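Local coordinates for putative DNA-binding protein (PDB 2NMU) that is of unknown function but carries a PCC (PPC/DUF296) domain, forms a three-subunit assembly and may bind DNA, as its family is assigned to do, at residues A[45-50]-A[122-127]; A[128-133]-A[143-148]; A[74-79]-A[94-99]. All coordinates share one frame; numbering follows the deposited sequence.

In the fold
Following the chain from the N terminus, residues 47-50 pair on one side with 122-124, far along the chain, so contact 1 closes a long loop made largely of strands. Within that loop lies contact 3, where the hairpin of strands 75-86 and 89-97 pairs at its open end. Both belong to one antiparallel sheet, in which strands 47-56 and 75-86 are neighbours, yet they sit on opposite sides of the chain's centre, with centres about 25 Å apart. Contact 2 comes last: residues 128-133 and 143-148 form a separate C-terminal hairpin, which touches contact 1 directly and so ties the chain's end to that sheet.

Contact 1: A[45-50]-A[122-127]; sequences RAAWIA and IGELPA
Glu124 reaches the backbone at Arg45 and Ala46, just before strand 47-56, because its CG stands anti to the backbone N (chi1 162°) and its chain then bends at chi2, 75°, bringing the carboxylate against two successive backbone N-H groups. In Trp48, by contrast, CG stands between the backbone N and the carbonyl carbon (chi1 88°), and the indole folds over Gly123. Each carboxylate oxygen accepts one amide on its syn side: Arg45 N gives a nearly straight bond of 2.9 Å to Glu124 OE2, and Ala46 N bonds Glu124 OE1 at 3.0 Å. OE2 also forms a salt bridge with Arg148, so the buried acid is held at both oxygens and its negative charge is probably stabilised. Gly123 CA lies over one face of the indole, 4.0 Å from the centroid of the Trp48 six-membered ring, a CH-pi contact that the lack of a side chain at Gly123 permits. Leu125 crosses Trp48 at about a right angle, its CD2 3.6 Å from Trp48 CZ3. On the other face of the sheet, Ile49 CD1 meets Ile122 CG1, while Ala47 CB touches Ile122 CG2. The backbones pair through Trp48 and Gly123, which exchange two bonds, and Leu125 N adds a bond of 2.8 Å to Ala46 O just past the strand end. Trp48 NE1 donates to Ala50 O of the second subunit, and its ring meets Phe20 there. This is antiparallel pairing of two neighbouring strands, 47-56 and 114-124, of the PCC-domain sheet, placed at a subunit interface of the trimer.

Contact 2: A[128-133]-A[143-148]; sequences LTFSRQ and LHISSR
Phe130 and Leu143 lead the apolar contacts of this hairpin: Leu143 CD1 sits over one face of the phenyl ring, 4.1 Å from the Phe130 ring centroid, in a CH-pi contact. Ile145 lies beside Phe130 and points the same way, its CG1 3.9 Å from Phe130 CE1, while its CG2 branch touches both methyls of Leu128. Leu143 extends its CG away from the backbone N (chi1 179°), which also lays CD1 over the centre of the Arg132 guanidinium, 3.9 Å above its plane. Backbone bonds come in two antiparallel hydrogen-bonded pairs, Thr129 with Ser146 and Ser131 with His144. Among the side-chain bonds, Arg148 grips a single atom side-on: its NE lies 2.7 Å and its NH2 2.9 Å from Leu128 O. That oxygen is within a few degrees of the guanidinium plane; NH2 approaches nearly end-on to the carbonyl, whereas NE stands above the carbonyl plane. Bends at chi2 and chi3 curl the arginine back to this position, and its NH2 has a second partner in Glu124. On the face carrying the polar side chains, one water joins the strands, 2.7 Å from Ser131 OG and 2.8 Å from Ser146 OG, and donates to Thr129 O. Beside it, Ser131 OG meets the edge of the His144 ring, and Gln133 CG packs on His144 CB. The hairpin follows strand 114-124; Phe130 rests on Thr84 and Glu86 of strand 75-86, Arg132 hydrogen-bonds Thr84 and forms salt bridges with Glu86 of its own chain and with Glu119 of the second subunit, and Ile145 packs on Leu23 of that subunit.

Contact 3: A[74-79]-A[94-99]; sequences GTFEVI and LAVSDP
Glu77 and Ser97 exchange two backbone hydrogen bonds, N to O each way, both 3.0 Å long: Glu77 N to Ser97 O and Ser97 N to Glu77 O. Further along, Ile79 N donates to Ala95 O over 2.9 Å. Beyond the pair, the carboxylate of Glu77 turns from Ser97 to a salt bridge with Arg115, and Asp98 OD1 is taken up by Tyr100 N. Thr75 O, in contrast, is covered by Pro99 CD at 3.3 Å and, though buried here, has no polar partner. Ser97 OG, set between its backbone N and carbonyl carbon (chi1 62°), lies against Glu77 CB and the tip of Ile79, whose CD1 comes within 3.3 Å. On the other face of the sheet, Phe76 crosses Val96 obliquely, its CD1 3.8 Å from Val96 CG2, and the ring edge is turned to Ser97 O. Val78 CG1 then meets Leu94 CD1 at 3.8 Å, the two side chains about perpendicular. Leu94 and Val78 both pack on Leu56 of strand 47-56, and Phe76 and Leu94 reach Val59 of strand 59-62. Ile79, Ala95 and Ser97 instead touch Met103 of strand 103-108, and Ile79 also packs on Ala95 of the third subunit, where Val78 O accepts a bond from His93. The hairpin thus lies between strands 47-56 and 103-108 in the sheet.

Contact 1: A[45-50]-A[122-127]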
loop_
_atom_site.group_PDB
_atom_site.type_symbol
_atom_site.label_atom_id
_atom_site.label_comp_id
_atom_site.label_asym_id
_atom_site.label_seq_id
_atom_site.Cartn_x
_atom_site.Cartn_y
_atom_site.Cartn_z
ATOM N N ARG A 45 -14.281 14.217 1.509
ATOM C CA ARG A 45 -15.378 13.589 0.778
ATOM C C ARG A 45 -14.966 12.443 -0.150
ATOM O O ARG A 45 -15.819 11.703 -0.634
ATOM C CB ARG A 45 -16.130 14.639 -0.054
ATOM C CG ARG A 45 -16.675 15.830 0.729
ATOM C CD ARG A 45 -17.562 15.393 1.885
ATOM N NE ARG A 45 -18.669 14.535 1.464
ATOM C CZ ARG A 45 -19.707 14.941 0.736
ATOM N NH1 ARG A 45 -19.794 16.205 0.337
ATOM N NH2 ARG A 45 -20.659 14.079 0.406
ATOM N N ALA A 46 -13.671 12.300 -0.405
ATOM C CA ALA A 46 -13.183 11.241 -1.287
ATOM C C ALA A 46 -11.723 10.981 -0.946
ATOM O O ALA A 46 -10.817 11.383 -1.677
ATOM C CB ALA A 46 -13.320 11.676 -2.745
ATOM N N ALA A 47 -11.506 10.291 0.168
ATOM C CA ALA A 47 -10.160 10.015 0.646
ATOM C C ALA A 47 -9.762 8.547 0.601
ATOM O O ALA A 47 -10.605 7.664 0.447
ATOM C CB ALA A 47 -10.030 10.530 2.065
ATOM N N TRP A 48 -8.464 8.294 0.729
ATOM C CA TRP A 48 -7.967 6.923 0.744
ATOM C C TRP A 48 -6.671 6.891 1.532
ATOM O O TRP A 48 -6.010 7.918 1.696
ATOM C CB TRP A 48 -7.751 6.404 -0.688
ATOM C CG TRP A 48 -6.399 6.677 -1.303
ATOM C CD1 TRP A 48 -5.324 5.831 -1.332
ATOM C CD2 TRP A 48 -5.998 7.858 -2.009
ATOM N NE1 TRP A 48 -4.282 6.409 -2.015
ATOM C CE2 TRP A 48 -4.665 7.653 -2.441
ATOM C CE3 TRP A 48 -6.635 9.070 -2.320
ATOM C CZ2 TRP A 48 -3.952 8.615 -3.171
ATOM C CZ3 TRP A 48 -5.927 10.028 -3.048
ATOM C CH2 TRP A 48 -4.594 9.791 -3.465
ATOM N N ILE A 49 -6.312 5.723 2.049
ATOM C CA ILE A 49 -5.070 5.612 2.805
ATOM C C ILE A 49 -3.935 5.448 1.801
ATOM O O ILE A 49 -3.816 4.411 1.143
ATOM C CB ILE A 49 -5.091 4.399 3.752
ATOM C CG1 ILE A 49 -6.377 4.415 4.588
ATOM C CG2 ILE A 49 -3.865 4.446 4.675
ATOM C CD1 ILE A 49 -6.525 5.639 5.467
ATOM N N ALA A 50 -3.106 6.477 1.679
ATOM C CA ALA A 50 -1.997 6.445 0.733
ATOM C C ALA A 50 -0.747 5.795 1.314
ATOM O O ALA A 50 0.129 5.359 0.573
ATOM C CB ALA A 50 -1.679 7.861 0.259
ATOM N N ILE A 122 -2.837 10.378 4.311
ATOM C CA ILE A 122 -4.154 10.229 3.724
ATOM C C ILE A 122 -4.322 11.174 2.549
ATOM O O ILE A 122 -3.969 12.347 2.629
ATOM C CB ILE A 122 -5.246 10.509 4.778
ATOM C CG1 ILE A 122 -5.153 9.463 5.895
ATOM C CG2 ILE A 122 -6.627 10.490 4.130
ATOM C CD1 ILE A 122 -6.054 9.741 7.085
ATOM N N GLY A 123 -4.837 10.641 1.449
ATOM C CA GLY A 123 -5.064 11.457 0.274
ATOM C C GLY A 123 -6.537 11.797 0.156
ATOM O O GLY A 123 -7.393 11.010 0.551
ATOM N N GLU A 124 -6.820 12.987 -0.363
ATOM C CA GLU A 124 -8.186 13.462 -0.579
ATOM C C GLU A 124 -8.238 13.902 -2.047
ATOM O O GLU A 124 -7.313 14.545 -2.533
ATOM C CB GLU A 124 -8.496 14.650 0.341
ATOM C CG GLU A 124 -9.697 15.487 -0.101
ATOM C CD GLU A 124 -11.036 14.828 0.182
ATOM O OE1 GLU A 124 -11.084 13.590 0.337
ATOM O OE2 GLU A 124 -12.054 15.553 0.237
ATOM N N LEU A 125 -9.306 13.533 -2.747
ATOM C CA LEU A 125 -9.475 13.875 -4.161
ATOM C C LEU A 125 -10.535 14.971 -4.258
ATOM O O LEU A 125 -11.724 14.683 -4.343
ATOM C CB LEU A 125 -9.922 12.627 -4.932
ATOM C CG LEU A 125 -8.964 11.432 -4.817
ATOM C CD1 LEU A 125 -9.657 10.154 -5.270
ATOM C CD2 LEU A 125 -7.722 11.696 -5.650
ATOM N N PRO A 126 -10.107 16.244 -4.260
ATOM C CA PRO A 126 -10.994 17.411 -4.329
ATOM C C PRO A 126 -12.041 17.442 -5.437
ATOM O O PRO A 126 -13.112 18.016 -5.253
ATOM C CB PRO A 126 -10.016 18.583 -4.440
ATOM C CG PRO A 126 -8.783 18.072 -3.759
ATOM C CD PRO A 126 -8.698 16.669 -4.299
ATOM N N ALA A 127 -11.744 16.838 -6.583
ATOM C CA ALA A 127 -12.685 16.856 -7.700
ATOM C C ALA A 127 -13.756 15.774 -7.636
ATOM O O ALA A 127 -14.697 15.775 -8.438
ATOM C CB ALA A 127 -11.923 16.749 -9.019
#

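Contact 2: A[128-133]-A[143-148]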
loop_
_atom_site.group_PDB
_atom_site.type_symbol
_atom_site.label_atom_id
_atom_site.label_comp_id
_atom_site.label_asym_id
_atom_site.label_seq_id
_atom_site.Cartn_x
_atom_site.Cartn_y
_atom_site.Cartn_z
ATOM N N LEU A 128 -13.632 14.861 -6.678
ATOM C CA LEU A 128 -14.588 13.768 -6.560
ATOM C C LEU A 128 -15.295 13.696 -5.213
ATOM O O LEU A 128 -14.930 14.378 -4.257
ATOM C CB LEU A 128 -13.871 12.434 -6.802
ATOM C CG LEU A 128 -13.057 12.306 -8.091
ATOM C CD1 LEU A 128 -12.287 10.991 -8.072
ATOM C CD2 LEU A 128 -13.981 12.373 -9.302
ATOM N N THR A 129 -16.317 12.850 -5.159
ATOM C CA THR A 129 -17.077 12.616 -3.942
ATOM C C THR A 129 -17.401 11.131 -3.874
ATOM O O THR A 129 -17.913 10.557 -4.840
ATOM C CB THR A 129 -18.403 13.416 -3.926
ATOM O OG1 THR A 129 -18.118 14.817 -3.822
ATOM C CG2 THR A 129 -19.263 12.994 -2.745
ATOM N N PHE A 130 -17.084 10.505 -2.742
ATOM C CA PHE A 130 -17.367 9.085 -2.550
ATOM C C PHE A 130 -18.650 8.915 -1.750
ATOM O O PHE A 130 -18.910 9.662 -0.809
ATOM C CB PHE A 130 -16.264 8.381 -1.748
ATOM C CG PHE A 130 -14.954 8.223 -2.473
ATOM C CD1 PHE A 130 -14.862 8.368 -3.852
ATOM C CD2 PHE A 130 -13.803 7.889 -1.760
ATOM C CE1 PHE A 130 -13.650 8.181 -4.510
ATOM C CE2 PHE A 130 -12.589 7.703 -2.403
ATOM C CZ PHE A 130 -12.511 7.849 -3.783
ATOM N N SER A 131 -19.449 7.927 -2.122
ATOM C CA SER A 131 -20.670 7.618 -1.391
ATOM C C SER A 131 -20.863 6.113 -1.509
ATOM O O SER A 131 -20.212 5.462 -2.326
ATOM C CB SER A 131 -21.880 8.374 -1.964
ATOM O OG SER A 131 -22.111 8.058 -3.326
ATOM N N ARG A 132 -21.723 5.555 -0.671
ATOM C CA ARG A 132 -21.992 4.127 -0.705
ATOM C C ARG A 132 -23.433 3.960 -1.172
ATOM O O ARG A 132 -24.365 4.339 -0.466
ATOM C CB ARG A 132 -21.804 3.522 0.688
ATOM C CG ARG A 132 -20.444 3.829 1.311
ATOM C CD ARG A 132 -19.297 3.138 0.579
ATOM N NE ARG A 132 -18.013 3.758 0.907
ATOM C CZ ARG A 132 -16.824 3.263 0.568
ATOM N NH1 ARG A 132 -16.739 2.125 -0.111
ATOM N NH2 ARG A 132 -15.719 3.919 0.894
ATOM N N GLN A 133 -23.605 3.409 -2.368
ATOM C CA GLN A 133 -24.932 3.212 -2.946
ATOM C C GLN A 133 -25.210 1.731 -3.165
ATOM O O GLN A 133 -24.308 0.966 -3.510
ATOM C CB GLN A 133 -25.025 3.946 -4.283
ATOM C CG GLN A 133 -24.591 5.399 -4.226
ATOM C CD GLN A 133 -25.578 6.283 -3.497
ATOM O OE1 GLN A 133 -25.309 7.459 -3.259
ATOM N NE2 GLN A 133 -26.732 5.727 -3.146
ATOM N N LEU A 143 -19.020 1.394 -3.361
ATOM C CA LEU A 143 -18.446 2.685 -3.690
ATOM C C LEU A 143 -19.033 3.294 -4.954
ATOM O O LEU A 143 -19.054 2.660 -6.005
ATOM C CB LEU A 143 -16.928 2.552 -3.854
ATOM C CG LEU A 143 -16.192 3.844 -4.218
ATOM C CD1 LEU A 143 -16.309 4.836 -3.062
ATOM C CD2 LEU A 143 -14.729 3.539 -4.516
ATOM N N HIS A 144 -19.518 4.524 -4.829
ATOM C CA HIS A 144 -20.074 5.272 -5.949
ATOM C C HIS A 144 -19.241 6.543 -6.034
ATOM O O HIS A 144 -19.076 7.254 -5.041
ATOM C CB HIS A 144 -21.543 5.628 -5.699
ATOM C CG HIS A 144 -22.126 6.540 -6.735
ATOM N ND1 HIS A 144 -22.233 6.186 -8.063
ATOM C CD2 HIS A 144 -22.618 7.798 -6.640
ATOM C CE1 HIS A 144 -22.764 7.187 -8.742
ATOM N NE2 HIS A 144 -23.007 8.178 -7.903
ATOM N N ILE A 145 -18.716 6.818 -7.221
ATOM C CA ILE A 145 -17.871 7.982 -7.434
ATOM C C ILE A 145 -18.551 8.993 -8.339
ATOM O O ILE A 145 -18.937 8.675 -9.460
ATOM C CB ILE A 145 -16.538 7.557 -8.069
ATOM C CG1 ILE A 145 -15.911 6.440 -7.231
ATOM C CG2 ILE A 145 -15.597 8.746 -8.161
ATOM C CD1 ILE A 145 -14.908 5.600 -7.977
ATOM N N SER A 146 -18.701 10.213 -7.846
ATOM C CA SER A 146 -19.330 11.268 -8.626
ATOM C C SER A 146 -18.516 12.546 -8.510
ATOM O O SER A 146 -17.646 12.659 -7.644
ATOM C CB SER A 146 -20.765 11.500 -8.143
ATOM O OG SER A 146 -20.807 11.785 -6.759
ATOM N N SER A 147 -18.788 13.500 -9.392
ATOM C CA SER A 147 -18.080 14.772 -9.389
ATOM C C SER A 147 -18.444 15.599 -8.157
ATOM O O SER A 147 -19.593 15.597 -7.715
ATOM C CB SER A 147 -18.416 15.553 -10.660
ATOM O OG SER A 147 -17.798 16.825 -10.649
ATOM N N ARG A 148 -17.459 16.301 -7.601
ATOM C CA ARG A 148 -17.681 17.136 -6.423
ATOM C C ARG A 148 -18.617 18.286 -6.796
ATOM O O ARG A 148 -19.618 18.527 -6.124
ATOM C CB ARG A 148 -16.348 17.698 -5.916
ATOM C CG ARG A 148 -16.435 18.527 -4.630
ATOM C CD ARG A 148 -16.695 17.661 -3.404
ATOM N NE ARG A 148 -15.612 16.707 -3.159
ATOM C CZ ARG A 148 -14.598 16.901 -2.318
ATOM N NH1 ARG A 148 -14.511 18.023 -1.612
ATOM N NH2 ARG A 148 -13.658 15.971 -2.191
HETATM O O HOH W 1 -20.702 9.901 -4.753
#

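Contact 3: A[74-79]-A[94-99]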
loop_
_atom_site.group_PDB
_atom_site.type_symbol
_atom_site.label_atom_id
_atom_site.label_comp_id
_atom_site.label_asym_id
_atom_site.label_seq_id
_atom_site.Cartn_x
_atom_site.Cartn_y
_atom_site.Cartn_z
ATOM N N GLY A 74 -2.703 -8.504 21.559
ATOM C CA GLY A 74 -1.329 -8.965 21.627
ATOM C C GLY A 74 -0.361 -7.875 21.221
ATOM O O GLY A 74 -0.576 -6.699 21.511
ATOM N N THR A 75 0.710 -8.274 20.549
ATOM C CA THR A 75 1.732 -7.346 20.086
ATOM C C THR A 75 1.767 -7.487 18.573
ATOM O O THR A 75 2.282 -8.471 18.048
ATOM C CB THR A 75 3.108 -7.711 20.676
ATOM O OG1 THR A 75 3.013 -7.723 22.105
ATOM C CG2 THR A 75 4.165 -6.697 20.254
ATOM N N PHE A 76 1.218 -6.498 17.879
ATOM C CA PHE A 76 1.133 -6.539 16.424
ATOM C C PHE A 76 1.737 -5.335 15.713
ATOM O O PHE A 76 1.719 -4.216 16.227
ATOM C CB PHE A 76 -0.334 -6.626 15.999
ATOM C CG PHE A 76 -1.042 -7.866 16.460
ATOM C CD1 PHE A 76 -0.890 -9.064 15.778
ATOM C CD2 PHE A 76 -1.894 -7.828 17.562
ATOM C CE1 PHE A 76 -1.579 -10.210 16.181
ATOM C CE2 PHE A 76 -2.587 -8.967 17.973
ATOM C CZ PHE A 76 -2.429 -10.160 17.280
ATOM N N GLU A 77 2.270 -5.577 14.522
ATOM C CA GLU A 77 2.814 -4.510 13.693
ATOM C C GLU A 77 1.815 -4.371 12.554
ATOM O O GLU A 77 1.285 -5.373 12.067
ATOM C CB GLU A 77 4.178 -4.893 13.102
ATOM C CG GLU A 77 5.320 -4.962 14.103
ATOM C CD GLU A 77 5.705 -3.601 14.639
ATOM O OE1 GLU A 77 6.303 -2.804 13.885
ATOM O OE2 GLU A 77 5.405 -3.321 15.816
ATOM N N VAL A 78 1.527 -3.140 12.151
ATOM C CA VAL A 78 0.624 -2.925 11.031
ATOM C C VAL A 78 1.486 -3.023 9.780
ATOM O O VAL A 78 2.387 -2.213 9.580
ATOM C CB VAL A 78 -0.022 -1.534 11.071
ATOM C CG1 VAL A 78 -0.774 -1.272 9.766
ATOM C CG2 VAL A 78 -0.965 -1.446 12.254
ATOM N N ILE A 79 1.223 -4.025 8.954
ATOM C CA ILE A 79 1.992 -4.216 7.729
ATOM C C ILE A 79 1.385 -3.384 6.611
ATOM O O ILE A 79 2.097 -2.767 5.822
ATOM C CB ILE A 79 2.016 -5.704 7.336
ATOM C CG1 ILE A 79 2.720 -6.500 8.439
ATOM C CG2 ILE A 79 2.709 -5.889 5.990
ATOM C CD1 ILE A 79 4.112 -5.985 8.788
ATOM N N LEU A 94 -6.991 -4.437 6.713
ATOM C CA LEU A 94 -5.786 -4.397 7.530
ATOM C C LEU A 94 -5.038 -5.726 7.537
ATOM O O LEU A 94 -5.648 -6.793 7.508
ATOM C CB LEU A 94 -6.170 -4.032 8.969
ATOM C CG LEU A 94 -5.147 -4.210 10.098
ATOM C CD1 LEU A 94 -4.090 -3.109 10.030
ATOM C CD2 LEU A 94 -5.863 -4.162 11.443
ATOM N N ALA A 95 -3.714 -5.642 7.572
ATOM C CA ALA A 95 -2.857 -6.820 7.641
ATOM C C ALA A 95 -1.883 -6.555 8.786
ATOM O O ALA A 95 -1.264 -5.486 8.847
ATOM C CB ALA A 95 -2.096 -7.004 6.336
ATOM N N VAL A 96 -1.766 -7.504 9.709
ATOM C CA VAL A 96 -0.851 -7.338 10.835
ATOM C C VAL A 96 0.062 -8.548 10.965
ATOM O O VAL A 96 -0.273 -9.632 10.490
ATOM C CB VAL A 96 -1.608 -7.160 12.178
ATOM C CG1 VAL A 96 -2.410 -5.868 12.160
ATOM C CG2 VAL A 96 -2.520 -8.349 12.430
ATOM N N SER A 97 1.217 -8.351 11.598
ATOM C CA SER A 97 2.187 -9.424 11.821
ATOM C C SER A 97 2.464 -9.505 13.320
ATOM O O SER A 97 2.497 -8.475 14.001
ATOM C CB SER A 97 3.492 -9.149 11.059
ATOM O OG SER A 97 4.128 -7.954 11.488
ATOM N N ASP A 98 2.651 -10.721 13.835
ATOM C CA ASP A 98 2.907 -10.899 15.265
ATOM C C ASP A 98 4.403 -11.030 15.589
ATOM O O ASP A 98 5.251 -10.920 14.697
ATOM C CB ASP A 98 2.110 -12.097 15.814
ATOM C CG ASP A 98 2.582 -13.434 15.271
ATOM O OD1 ASP A 98 3.710 -13.518 14.753
ATOM O OD2 ASP A 98 1.812 -14.415 15.393
ATOM N N PRO A 99 4.752 -11.259 16.871
ATOM C CA PRO A 99 6.163 -11.379 17.254
ATOM C C PRO A 99 6.962 -12.489 16.582
ATOM O O PRO A 99 8.173 -12.587 16.780
ATOM C CB PRO A 99 6.095 -11.563 18.771
ATOM C CG PRO A 99 4.845 -10.847 19.148
ATOM C CD PRO A 99 3.894 -11.302 18.067
#